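Local coordinates for protein CELL division inhibitor (Pyrococcus furiosus, PDB 1G3Q) that binds ADP and magnesium through a P-loop and probably hydrolyses ATP as the MinD ATPase of the cell division apparatus, at residues M1-S6 with G134-L139; L163-F168 with M189-L194; N22-L27 with F114-C119; V57-V62 with Y82-A87. All coordinates share one frame; numbering follows the deposited sequence.

Contact 1: M1-S6 with G134-L139; sequences MGRIIS and GEEALL
Arg3 meets Glu136 side-on: NE donates to Glu136 OE2 at 3.0 Å and NH2 to Glu136 OE1 at 2.8 Å. Both oxygens use their syn lone pairs, and guanidinium and carboxylate lie nearly coplanar, 14° apart, so two almost straight bonds fix the rotation of both groups. The bend at chi3 of Arg3 (64°) brings the NE edge round to the acid. Replacing Arg3 by alanine removes both nitrogens, which would probably leave the Glu136 carboxylate without its charged mate and free to turn. On the same face of the sheet the CG1 of Ile5 lies 3.7 Å from Glu136 OE1, while its CG2 packs on Leu138 CB. Beneath these side chains the two segments pair as neighbouring parallel strands, 3-8 and 136-141, in the central sheet of this P-loop NTPase fold. Ser6 N gives a short, straight bond of 2.7 Å to Glu136 O, and Ser6 O takes Leu138 N. At the strand entrance Ile4 O accepts from both Glu135 N and Glu136 N. Glu135 crosses Ile4 at about a right angle, and its OE1 takes Ile4 N at 3.1 Å on the anti side, 32° out of the carboxylate plane; its OE2 forms a salt bridge with Lys109. Gly134 CA lies 3.3 Å from Ser6 OG, where a side chain would clash; that hydroxyl is hydrogen-bonded to Met131 O. Farther out, Arg3 NH1 is anchored by Ile233 O of helix 221-235.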
loop_
_atom_site.group_PDB
_atom_site.type_symbol
_atom_site.label_atom_id
_atom_site.label_comp_id
_atom_site.label_asym_id
_atom_site.label_seq_id
_atom_site.Cartn_x
_atom_site.Cartn_y
_atom_site.Cartn_z
ATOM N N MET A 1 10.433 -5.553 14.071
ATOM C CA MET A 1 10.908 -6.050 12.745
ATOM C C MET A 1 11.425 -4.899 11.884
ATOM O O MET A 1 12.503 -4.985 11.300
ATOM C CB MET A 1 9.773 -6.782 12.021
ATOM C CG MET A 1 9.349 -8.074 12.709
ATOM S SD MET A 1 7.867 -8.839 12.005
ATOM C CE MET A 1 8.559 -9.656 10.530
ATOM N N GLY A 2 10.648 -3.822 11.813
ATOM C CA GLY A 2 11.047 -2.668 11.032
ATOM C C GLY A 2 11.137 -2.894 9.534
ATOM O O GLY A 2 12.060 -2.393 8.893
ATOM N N ARG A 3 10.197 -3.646 8.969
ATOM C CA ARG A 3 10.195 -3.896 7.529
ATOM C C ARG A 3 9.396 -2.814 6.808
ATOM O O ARG A 3 8.192 -2.658 7.038
ATOM C CB ARG A 3 9.585 -5.265 7.211
ATOM C CG ARG A 3 10.425 -6.450 7.663
ATOM C CD ARG A 3 9.705 -7.765 7.402
ATOM N NE ARG A 3 9.477 -8.013 5.981
ATOM C CZ ARG A 3 8.733 -9.011 5.513
ATOM N NH1 ARG A 3 8.147 -9.849 6.354
ATOM N NH2 ARG A 3 8.570 -9.173 4.208
ATOM N N ILE A 4 10.064 -2.071 5.933
ATOM C CA ILE A 4 9.402 -1.007 5.185
ATOM C C ILE A 4 9.088 -1.517 3.784
ATOM O O ILE A 4 9.985 -1.751 2.969
ATOM C CB ILE A 4 10.287 0.253 5.119
ATOM C CG1 ILE A 4 10.750 0.624 6.533
ATOM C CG2 ILE A 4 9.497 1.420 4.517
ATOM C CD1 ILE A 4 11.572 1.909 6.608
ATOM N N ILE A 5 7.800 -1.690 3.514
ATOM C CA ILE A 5 7.346 -2.213 2.238
ATOM C C ILE A 5 6.553 -1.210 1.406
ATOM O O ILE A 5 5.532 -0.682 1.855
ATOM C CB ILE A 5 6.458 -3.452 2.461
ATOM C CG1 ILE A 5 7.185 -4.459 3.362
ATOM C CG2 ILE A 5 6.093 -4.071 1.125
ATOM C CD1 ILE A 5 6.351 -5.692 3.709
ATOM N N SER A 6 7.020 -0.957 0.188
ATOM C CA SER A 6 6.331 -0.037 -0.707
ATOM C C SER A 6 5.288 -0.805 -1.516
ATOM O O SER A 6 5.600 -1.821 -2.141
ATOM C CB SER A 6 7.328 0.636 -1.657
ATOM O OG SER A 6 8.273 1.412 -0.939
ATOM N N GLY A 134 10.875 2.877 0.705
ATOM C CA GLY A 134 10.815 1.518 1.221
ATOM C C GLY A 134 12.071 0.694 0.974
ATOM O O GLY A 134 12.950 1.100 0.215
ATOM N N GLU A 135 12.151 -0.465 1.624
ATOM C CA GLU A 135 13.291 -1.374 1.490
ATOM C C GLU A 135 12.852 -2.573 0.659
ATOM O O GLU A 135 13.668 -3.238 0.020
ATOM C CB GLU A 135 13.734 -1.888 2.860
ATOM C CG GLU A 135 13.944 -0.825 3.910
ATOM C CD GLU A 135 14.057 -1.420 5.304
ATOM O OE1 GLU A 135 13.136 -2.170 5.716
ATOM O OE2 GLU A 135 15.059 -1.135 5.990
ATOM N N GLU A 136 11.554 -2.851 0.706
ATOM C CA GLU A 136 10.950 -3.957 -0.019
ATOM C C GLU A 136 9.810 -3.407 -0.861
ATOM O O GLU A 136 9.263 -2.345 -0.557
ATOM C CB GLU A 136 10.378 -4.982 0.959
ATOM C CG GLU A 136 11.376 -5.559 1.943
ATOM C CD GLU A 136 10.696 -6.331 3.057
ATOM O OE1 GLU A 136 9.761 -7.104 2.760
ATOM O OE2 GLU A 136 11.096 -6.172 4.228
ATOM N N ALA A 137 9.437 -4.139 -1.903
ATOM C CA ALA A 137 8.356 -3.708 -2.771
ATOM C C ALA A 137 7.370 -4.829 -3.069
ATOM O O ALA A 137 7.759 -5.957 -3.386
ATOM C CB ALA A 137 8.921 -3.152 -4.079
ATOM N N LEU A 138 6.087 -4.510 -2.948
ATOM C CA LEU A 138 5.030 -5.464 -3.242
ATOM C C LEU A 138 4.317 -4.895 -4.458
ATOM O O LEU A 138 3.633 -3.877 -4.365
ATOM C CB LEU A 138 4.051 -5.583 -2.069
ATOM C CG LEU A 138 2.864 -6.528 -2.295
ATOM C CD1 LEU A 138 3.374 -7.945 -2.523
ATOM C CD2 LEU A 138 1.928 -6.492 -1.091
ATOM N N LEU A 139 4.491 -5.545 -5.602
ATOM C CA LEU A 139 3.873 -5.078 -6.831
ATOM C C LEU A 139 2.385 -5.393 -6.863
ATOM O O LEU A 139 1.970 -6.510 -6.553
ATOM C CB LEU A 139 4.557 -5.721 -8.046
ATOM C CG LEU A 139 6.091 -5.756 -8.060
ATOM C CD1 LEU A 139 6.564 -6.315 -9.401
ATOM C CD2 LEU A 139 6.657 -4.365 -7.843
#

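Contact 2: L163-F168 with M189-L194; sequences LAILGF and MEVPLL
Phe168 pushes its ring in among Met189, Val191 and Leu193. Its CB starts 4.1 Å from Val191 CG2 and a similar distance from Met189 CE. Chi1 of 78° sets CG between the backbone N and the carbonyl carbon, the crowded position, and turns the ring toward segment 189-194. CG and CD1 lie under Met189 CG, Phe168 CG at 3.9 Å and Phe168 CD1 at 3.8 Å from it. CD2 then meets Val191 CG2 at 3.5 Å, and CE2 reaches Val191 O at 3.2 Å, with that oxygen at the ring edge and in its plane. At the far rim CE1 and CZ are pinched between two aliphatic groups on opposite faces. Met189 CG stands over the centre of one face, 3.5 Å from the centroid and 7° off the normal, a CH-pi contact; its SD lies above the same face but farther off, in a Met-aromatic contact. Leu193 CD1 takes the other face, offset toward the rim and 3.5 Å from Phe168 CZ. Both faces are thus occupied.

The backbone of Phe168 is gripped too: its N donates to Pro192 O and its O accepts from Leu194 N, each at 2.9 Å. Gly167 before it has backbone angles that call for glycine, and a CB there would clash with Pro192 O. Behind it, Leu194 CD1 packs on Leu166 CB. The two backbone bonds join strand 164-173 to strand 193-198, the outermost on this side of the sheet, and helix 182-189, which supplies Met189, connects the two: a parallel beta-alpha-beta unit.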
loop_
_atom_site.group_PDB
_atom_site.type_symbol
_atom_site.label_atom_id
_atom_site.label_comp_id
_atom_site.label_asym_id
_atom_site.label_seq_id
_atom_site.Cartn_x
_atom_site.Cartn_y
_atom_site.Cartn_z
ATOM N N LEU A 163 15.863 -2.015 -3.865
ATOM C CA LEU A 163 14.771 -2.621 -3.109
ATOM C C LEU A 163 14.586 -4.108 -3.383
ATOM O O LEU A 163 14.737 -4.570 -4.515
ATOM C CB LEU A 163 13.443 -1.910 -3.403
ATOM C CG LEU A 163 13.231 -0.476 -2.918
ATOM C CD1 LEU A 163 14.023 0.494 -3.784
ATOM C CD2 LEU A 163 11.739 -0.146 -2.979
ATOM N N ALA A 164 14.246 -4.849 -2.332
ATOM C CA ALA A 164 13.995 -6.278 -2.446
ATOM C C ALA A 164 12.564 -6.439 -2.945
ATOM O O ALA A 164 11.617 -5.990 -2.290
ATOM C CB ALA A 164 14.155 -6.947 -1.086
ATOM N N ILE A 165 12.404 -7.061 -4.108
ATOM C CA ILE A 165 11.080 -7.259 -4.679
ATOM C C ILE A 165 10.480 -8.551 -4.140
ATOM O O ILE A 165 10.874 -9.651 -4.536
ATOM C CB ILE A 165 11.136 -7.333 -6.216
ATOM C CG1 ILE A 165 12.032 -6.217 -6.764
ATOM C CG2 ILE A 165 9.729 -7.218 -6.788
ATOM C CD1 ILE A 165 11.623 -4.808 -6.346
ATOM N N LEU A 166 9.522 -8.406 -3.231
ATOM C CA LEU A 166 8.860 -9.543 -2.602
ATOM C C LEU A 166 8.081 -10.394 -3.590
ATOM O O LEU A 166 8.040 -11.621 -3.474
ATOM C CB LEU A 166 7.906 -9.048 -1.514
ATOM C CG LEU A 166 8.512 -8.246 -0.364
ATOM C CD1 LEU A 166 7.402 -7.756 0.557
ATOM C CD2 LEU A 166 9.492 -9.117 0.402
ATOM N N GLY A 167 7.457 -9.732 -4.557
ATOM C CA GLY A 167 6.660 -10.430 -5.547
ATOM C C GLY A 167 5.493 -9.542 -5.931
ATOM O O GLY A 167 5.558 -8.327 -5.735
ATOM N N PHE A 168 4.425 -10.127 -6.462
ATOM C CA PHE A 168 3.280 -9.323 -6.857
ATOM C C PHE A 168 1.931 -9.896 -6.443
ATOM O O PHE A 168 1.806 -11.077 -6.112
ATOM C CB PHE A 168 3.301 -9.085 -8.374
ATOM C CG PHE A 168 2.834 -10.263 -9.194
ATOM C CD1 PHE A 168 1.568 -10.263 -9.775
ATOM C CD2 PHE A 168 3.667 -11.359 -9.410
ATOM C CE1 PHE A 168 1.137 -11.332 -10.561
ATOM C CE2 PHE A 168 3.247 -12.435 -10.195
ATOM C CZ PHE A 168 1.980 -12.421 -10.772
ATOM N N MET A 189 5.054 -11.516 -15.217
ATOM C CA MET A 189 5.678 -10.659 -14.213
ATOM C C MET A 189 7.144 -10.954 -13.913
ATOM O O MET A 189 7.922 -10.036 -13.648
ATOM C CB MET A 189 4.877 -10.718 -12.913
ATOM C CG MET A 189 3.509 -10.072 -13.011
ATOM S SD MET A 189 3.632 -8.361 -13.579
ATOM C CE MET A 189 4.341 -7.580 -12.134
ATOM N N GLU A 190 7.516 -12.229 -13.945
ATOM C CA GLU A 190 8.889 -12.641 -13.667
ATOM C C GLU A 190 9.228 -12.588 -12.178
ATOM O O GLU A 190 10.389 -12.731 -11.790
ATOM C CB GLU A 190 9.886 -11.784 -14.455
ATOM C CG GLU A 190 9.803 -11.969 -15.962
ATOM C CD GLU A 190 10.973 -11.337 -16.693
ATOM O OE1 GLU A 190 11.141 -10.100 -16.608
ATOM O OE2 GLU A 190 11.726 -12.084 -17.351
ATOM N N VAL A 191 8.211 -12.370 -11.349
ATOM C CA VAL A 191 8.389 -12.335 -9.901
ATOM C C VAL A 191 7.313 -13.222 -9.283
ATOM O O VAL A 191 6.255 -13.427 -9.877
ATOM C CB VAL A 191 8.271 -10.902 -9.335
ATOM C CG1 VAL A 191 9.442 -10.060 -9.818
ATOM C CG2 VAL A 191 6.950 -10.278 -9.757
ATOM N N PRO A 192 7.571 -13.763 -8.084
ATOM C CA PRO A 192 6.621 -14.639 -7.391
ATOM C C PRO A 192 5.219 -14.070 -7.197
ATOM O O PRO A 192 5.051 -12.926 -6.767
ATOM C CB PRO A 192 7.308 -14.903 -6.051
ATOM C CG PRO A 192 8.759 -14.784 -6.383
ATOM C CD PRO A 192 8.788 -13.576 -7.278
ATOM N N LEU A 193 4.215 -14.879 -7.524
ATOM C CA LEU A 193 2.826 -14.482 -7.341
ATOM C C LEU A 193 2.538 -14.757 -5.869
ATOM O O LEU A 193 2.464 -15.911 -5.453
ATOM C CB LEU A 193 1.905 -15.329 -8.223
ATOM C CG LEU A 193 0.398 -15.167 -7.994
ATOM C CD1 LEU A 193 -0.007 -13.715 -8.203
ATOM C CD2 LEU A 193 -0.362 -16.073 -8.945
ATOM N N LEU A 194 2.391 -13.699 -5.081
ATOM C CA LEU A 194 2.147 -13.857 -3.651
ATOM C C LEU A 194 0.684 -14.035 -3.278
ATOM O O LEU A 194 0.373 -14.612 -2.236
ATOM C CB LEU A 194 2.729 -12.667 -2.890
ATOM C CG LEU A 194 4.223 -12.432 -3.121
ATOM C CD1 LEU A 194 4.697 -11.303 -2.228
ATOM C CD2 LEU A 194 5.003 -13.708 -2.824
#

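Contact 3: N22-L27 with F114-C119; sequences NLSVAL and FILIDC
Leu116 of the strand packs its CD1 on Leu23 and Leu27 of the helix, and apolar contacts carry this meeting. The methyl sits 3.8 Å from Leu23 CG and 4.2 Å from Leu27 CD1, so Leu116 CD1 rests against two leucines a helical turn apart. Leu23 and Leu116 cross at about a right angle. With chi1 of -50° the CG of Leu116 stands anti to the carbonyl carbon, and its fully extended chi2 carries CD1 straight out to the helix.

A CH-pi contact comes next along the strand. Leu27 CD1 rests over one face of the Phe114 ring, 4.0 Å from the centroid and 14° off the normal, slightly toward the rim, while the other methyl, CD2, approaches CE2. On the sheet side, Phe114 also touches Arg3 and Ile5 of the adjoining strand 3-8.

Helix 16-29 is the helix that follows the Walker A loop of the P-loop fold; its segment 22-27 runs nearly antiparallel to strand 114-118 (167°), the axes of these segments approaching to 9.6 Å. At its start this helix holds Lys16, Thr17 and Thr18 of the ADP site.

No hydrogen bond crosses between the segments. Ser24 OG lies 3.4 Å from Leu116 CD1, a polar atom against a methyl; the hydroxyl is hydrogen-bonded to Thr20 O, one turn back in its own helix. At the end of the strand Asp118 OD2 is hydrogen-bonded to Thr17 OG1 and Cys119 O to Lys16 NZ. Thr17 is a magnesium-binding residue, and Asp118 belongs to a second magnesium site seen for this protein but not filled here.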
loop_
_atom_site.group_PDB
_atom_site.type_symbol
_atom_site.label_atom_id
_atom_site.label_comp_id
_atom_site.label_asym_id
_atom_site.label_seq_id
_atom_site.Cartn_x
_atom_site.Cartn_y
_atom_site.Cartn_z
ATOM N N ASN A 22 -6.010 -3.272 3.690
ATOM C CA ASN A 22 -6.347 -4.634 4.100
ATOM C C ASN A 22 -5.157 -5.407 4.664
ATOM O O ASN A 22 -5.295 -6.123 5.657
ATOM C CB ASN A 22 -6.973 -5.415 2.941
ATOM C CG ASN A 22 -8.426 -5.032 2.699
ATOM O OD1 ASN A 22 -8.721 -4.090 1.961
ATOM N ND2 ASN A 22 -9.338 -5.751 3.338
ATOM N N LEU A 23 -3.991 -5.266 4.038
ATOM C CA LEU A 23 -2.800 -5.958 4.521
ATOM C C LEU A 23 -2.437 -5.436 5.914
ATOM O O LEU A 23 -2.051 -6.205 6.794
ATOM C CB LEU A 23 -1.628 -5.752 3.552
ATOM C CG LEU A 23 -0.307 -6.450 3.900
ATOM C CD1 LEU A 23 -0.539 -7.952 4.079
ATOM C CD2 LEU A 23 0.708 -6.189 2.790
ATOM N N SER A 24 -2.568 -4.126 6.114
ATOM C CA SER A 24 -2.268 -3.528 7.412
ATOM C C SER A 24 -3.116 -4.154 8.514
ATOM O O SER A 24 -2.599 -4.556 9.564
ATOM C CB SER A 24 -2.534 -2.019 7.394
ATOM O OG SER A 24 -1.596 -1.330 6.591
ATOM N N VAL A 25 -4.424 -4.220 8.278
ATOM C CA VAL A 25 -5.345 -4.776 9.257
ATOM C C VAL A 25 -5.104 -6.272 9.466
ATOM O O VAL A 25 -5.147 -6.756 10.599
ATOM C CB VAL A 25 -6.818 -4.534 8.840
ATOM C CG1 VAL A 25 -7.761 -5.125 9.881
ATOM C CG2 VAL A 25 -7.081 -3.030 8.706
ATOM N N ALA A 26 -4.851 -6.998 8.381
ATOM C CA ALA A 26 -4.590 -8.430 8.477
ATOM C C ALA A 26 -3.348 -8.679 9.338
ATOM O O ALA A 26 -3.366 -9.515 10.241
ATOM C CB ALA A 26 -4.396 -9.028 7.084
ATOM N N LEU A 27 -2.271 -7.949 9.060
ATOM C CA LEU A 27 -1.039 -8.102 9.831
ATOM C C LEU A 27 -1.241 -7.660 11.278
ATOM O O LEU A 27 -0.729 -8.291 12.213
ATOM C CB LEU A 27 0.096 -7.293 9.189
ATOM C CG LEU A 27 0.673 -7.820 7.870
ATOM C CD1 LEU A 27 1.606 -6.778 7.271
ATOM C CD2 LEU A 27 1.424 -9.133 8.120
ATOM N N PHE A 114 6.018 -3.432 10.720
ATOM C CA PHE A 114 5.756 -3.220 9.305
ATOM C C PHE A 114 5.338 -1.782 9.042
ATOM O O PHE A 114 4.534 -1.212 9.783
ATOM C CB PHE A 114 4.623 -4.132 8.822
ATOM C CG PHE A 114 5.018 -5.567 8.655
ATOM C CD1 PHE A 114 5.625 -6.002 7.478
ATOM C CD2 PHE A 114 4.781 -6.488 9.669
ATOM C CE1 PHE A 114 5.990 -7.339 7.314
ATOM C CE2 PHE A 114 5.142 -7.825 9.516
ATOM C CZ PHE A 114 5.748 -8.251 8.335
ATOM N N ILE A 115 5.904 -1.193 7.998
ATOM C CA ILE A 115 5.530 0.150 7.589
ATOM C C ILE A 115 5.134 -0.062 6.138
ATOM O O ILE A 115 5.976 -0.365 5.290
ATOM C CB ILE A 115 6.702 1.153 7.690
ATOM C CG1 ILE A 115 7.123 1.307 9.156
ATOM C CG2 ILE A 115 6.277 2.508 7.120
ATOM C CD1 ILE A 115 8.227 2.324 9.393
ATOM N N LEU A 116 3.845 0.056 5.853
ATOM C CA LEU A 116 3.368 -0.159 4.494
ATOM C C LEU A 116 3.086 1.188 3.843
ATOM O O LEU A 116 2.239 1.947 4.314
ATOM C CB LEU A 116 2.110 -1.030 4.523
ATOM C CG LEU A 116 2.248 -2.310 5.363
ATOM C CD1 LEU A 116 0.947 -3.109 5.311
ATOM C CD2 LEU A 116 3.409 -3.157 4.833
ATOM N N ILE A 117 3.802 1.482 2.761
ATOM C CA ILE A 117 3.645 2.756 2.072
ATOM C C ILE A 117 2.739 2.676 0.849
ATOM O O ILE A 117 3.063 2.013 -0.137
ATOM C CB ILE A 117 5.007 3.317 1.602
ATOM C CG1 ILE A 117 6.034 3.252 2.736
ATOM C CG2 ILE A 117 4.831 4.758 1.138
ATOM C CD1 ILE A 117 7.476 3.471 2.267
ATOM N N ASP A 118 1.603 3.357 0.926
ATOM C CA ASP A 118 0.649 3.414 -0.174
ATOM C C ASP A 118 1.261 4.429 -1.138
ATOM O O ASP A 118 1.339 5.615 -0.828
ATOM C CB ASP A 118 -0.701 3.917 0.345
ATOM C CG ASP A 118 -1.787 3.899 -0.715
ATOM O OD1 ASP A 118 -1.517 3.473 -1.863
ATOM O OD2 ASP A 118 -2.921 4.314 -0.386
ATOM N N CYS A 119 1.703 3.963 -2.300
ATOM C CA CYS A 119 2.339 4.852 -3.269
ATOM C C CYS A 119 1.491 5.223 -4.470
ATOM O O CYS A 119 0.588 4.489 -4.867
ATOM C CB CYS A 119 3.628 4.217 -3.811
ATOM S SG CYS A 119 4.843 3.717 -2.583
#

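Contact 4: V57-V62 with Y82-A87; sequences VTLHDV and YVLPGA
His60 lays its imidazole against the Gly86-Ala87 backbone. Gly86 CA lies at the ring edge, near its plane and 3.4 Å from ND1, while Ala87 CB stands over a face, 4.2 Å from the centroid and 27° off the normal, as a CH-pi contact. Ala87 O lies over a ring face, buried and without a polar partner. A CB on Gly86 would run into the ring at CE1. The far nitrogen, NE2, is hydrogen-bonded to Leu41 O, which helps fix the ring's rotation. With alanine instead of His60 the ring is gone, which is likely to open a gap beside Gly86 and Ala87 and leave Leu41 O without this partner.

Thr58 turns toward the same segment: its CB approaches Pro85 O at 3.2 Å, and Thr58 CG2 lies 3.7 Å from Gly86 C. Chi1 of 60° places OG1 between the backbone N and the carbonyl carbon, where it meets Ala87 CB and weakly caps His60 N. In return Asp61 OD2 takes Thr58 N at 2.8 Å through its anti lone pair, making a capping box at the N-terminus of helix 59-63. Leu59 N ties the first turn of this helix to the end of strand 81-84 of the P-loop NTPase sheet, through an almost straight 2.8 Å bond to Pro85 O. Leu59 and Leu84 cross at about a right angle, with Leu59 CD1 4.1 Å from Leu84 CD2.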
loop_
_atom_site.group_PDB
_atom_site.type_symbol
_atom_site.label_atom_id
_atom_site.label_comp_id
_atom_site.label_asym_id
_atom_site.label_seq_id
_atom_site.Cartn_x
_atom_site.Cartn_y
_atom_site.Cartn_z
ATOM N N VAL A 57 -3.029 16.939 11.677
ATOM C CA VAL A 57 -1.630 16.929 11.265
ATOM C C VAL A 57 -1.396 15.745 10.338
ATOM O O VAL A 57 -1.765 14.618 10.661
ATOM C CB VAL A 57 -0.690 16.809 12.483
ATOM C CG1 VAL A 57 0.755 16.967 12.036
ATOM C CG2 VAL A 57 -1.049 17.865 13.523
ATOM N N THR A 58 -0.774 16.006 9.192
ATOM C CA THR A 58 -0.536 14.958 8.210
ATOM C C THR A 58 0.908 14.882 7.742
ATOM O O THR A 58 1.746 15.707 8.103
ATOM C CB THR A 58 -1.398 15.185 6.953
ATOM O OG1 THR A 58 -1.054 16.450 6.378
ATOM C CG2 THR A 58 -2.886 15.185 7.301
ATOM N N LEU A 59 1.179 13.882 6.914
ATOM C CA LEU A 59 2.506 13.695 6.349
ATOM C C LEU A 59 2.869 14.953 5.554
ATOM O O LEU A 59 4.032 15.350 5.496
ATOM C CB LEU A 59 2.507 12.467 5.431
ATOM C CG LEU A 59 3.767 12.158 4.614
ATOM C CD1 LEU A 59 4.975 12.057 5.530
ATOM C CD2 LEU A 59 3.560 10.860 3.849
ATOM N N HIS A 60 1.864 15.589 4.956
ATOM C CA HIS A 60 2.100 16.798 4.170
ATOM C C HIS A 60 2.682 17.914 5.033
ATOM O O HIS A 60 3.546 18.673 4.581
ATOM C CB HIS A 60 0.801 17.265 3.502
ATOM C CG HIS A 60 0.306 16.334 2.437
ATOM N ND1 HIS A 60 -0.196 15.081 2.717
ATOM C CD2 HIS A 60 0.247 16.472 1.092
ATOM C CE1 HIS A 60 -0.544 14.489 1.589
ATOM N NE2 HIS A 60 -0.287 15.311 0.588
ATOM N N ASP A 61 2.208 18.010 6.271
ATOM C CA ASP A 61 2.704 19.017 7.204
ATOM C C ASP A 61 4.165 18.719 7.509
ATOM O O ASP A 61 5.002 19.623 7.569
ATOM C CB ASP A 61 1.895 18.989 8.504
ATOM C CG ASP A 61 0.490 19.519 8.327
ATOM O OD1 ASP A 61 0.348 20.710 7.982
ATOM O OD2 ASP A 61 -0.472 18.750 8.534
ATOM N N VAL A 62 4.462 17.439 7.701
ATOM C CA VAL A 62 5.818 16.994 7.998
ATOM C C VAL A 62 6.745 17.308 6.824
ATOM O O VAL A 62 7.833 17.866 7.010
ATOM C CB VAL A 62 5.848 15.467 8.272
ATOM C CG1 VAL A 62 7.262 15.020 8.612
ATOM C CG2 VAL A 62 4.888 15.120 9.414
ATOM N N TYR A 82 -1.607 1.662 12.999
ATOM C CA TYR A 82 -1.528 3.106 13.115
ATOM C C TYR A 82 -1.440 3.683 11.712
ATOM O O TYR A 82 -1.123 2.967 10.760
ATOM C CB TYR A 82 -0.307 3.497 13.947
ATOM C CG TYR A 82 -0.333 2.859 15.316
ATOM C CD1 TYR A 82 0.037 1.528 15.490
ATOM C CD2 TYR A 82 -0.791 3.569 16.426
ATOM C CE1 TYR A 82 -0.051 0.911 16.737
ATOM C CE2 TYR A 82 -0.887 2.964 17.677
ATOM C CZ TYR A 82 -0.516 1.635 17.822
ATOM O OH TYR A 82 -0.626 1.031 19.050
ATOM N N VAL A 83 -1.736 4.967 11.576
ATOM C CA VAL A 83 -1.689 5.584 10.262
ATOM C C VAL A 83 -0.979 6.932 10.263
ATOM O O VAL A 83 -1.027 7.685 11.243
ATOM C CB VAL A 83 -3.126 5.740 9.681
ATOM C CG1 VAL A 83 -3.963 6.624 10.591
ATOM C CG2 VAL A 83 -3.079 6.317 8.256
ATOM N N LEU A 84 -0.273 7.188 9.165
ATOM C CA LEU A 84 0.439 8.442 8.918
ATOM C C LEU A 84 -0.363 8.930 7.715
ATOM O O LEU A 84 -0.055 8.600 6.572
ATOM C CB LEU A 84 1.899 8.162 8.531
ATOM C CG LEU A 84 2.771 9.346 8.087
ATOM C CD1 LEU A 84 2.576 10.509 9.024
ATOM C CD2 LEU A 84 4.241 8.926 8.051
ATOM N N PRO A 85 -1.427 9.705 7.971
ATOM C CA PRO A 85 -2.332 10.250 6.956
ATOM C C PRO A 85 -1.816 11.370 6.071
ATOM O O PRO A 85 -0.880 12.073 6.416
ATOM C CB PRO A 85 -3.525 10.697 7.787
ATOM C CG PRO A 85 -2.837 11.284 8.999
ATOM C CD PRO A 85 -1.753 10.250 9.305
ATOM N N GLY A 86 -2.456 11.521 4.917
ATOM C CA GLY A 86 -2.091 12.578 3.996
ATOM C C GLY A 86 -3.212 13.602 3.973
ATOM O O GLY A 86 -4.367 13.262 4.235
ATOM N N ALA A 87 -2.881 14.855 3.685
ATOM C CA ALA A 87 -3.891 15.904 3.618
ATOM C C ALA A 87 -4.521 15.827 2.234
ATOM O O ALA A 87 -3.908 15.305 1.302
ATOM C CB ALA A 87 -3.246 17.279 3.832
#

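All four contacts reach one sheet, but at different depths. Contacts 1 and 3 are buried near the middle and touch each other, because strands 3-8 and 114-118 are neighbours: contact 1 is strand pairing closed by an ion pair, contact 3 mainly apolar helix-on-strand packing without a hydrogen bond across it. Contact 2 joins contact 1 through strands 136-141 and 164-173, yet lies farther out and only partly buried; its two backbone bonds are supplemented by a clamped aromatic ring. Contact 4, also buried, lies toward the opposite end of the sheet, about 28 Å between centres from contact 2, and relies on helix capping and an imidazole instead of strand pairing.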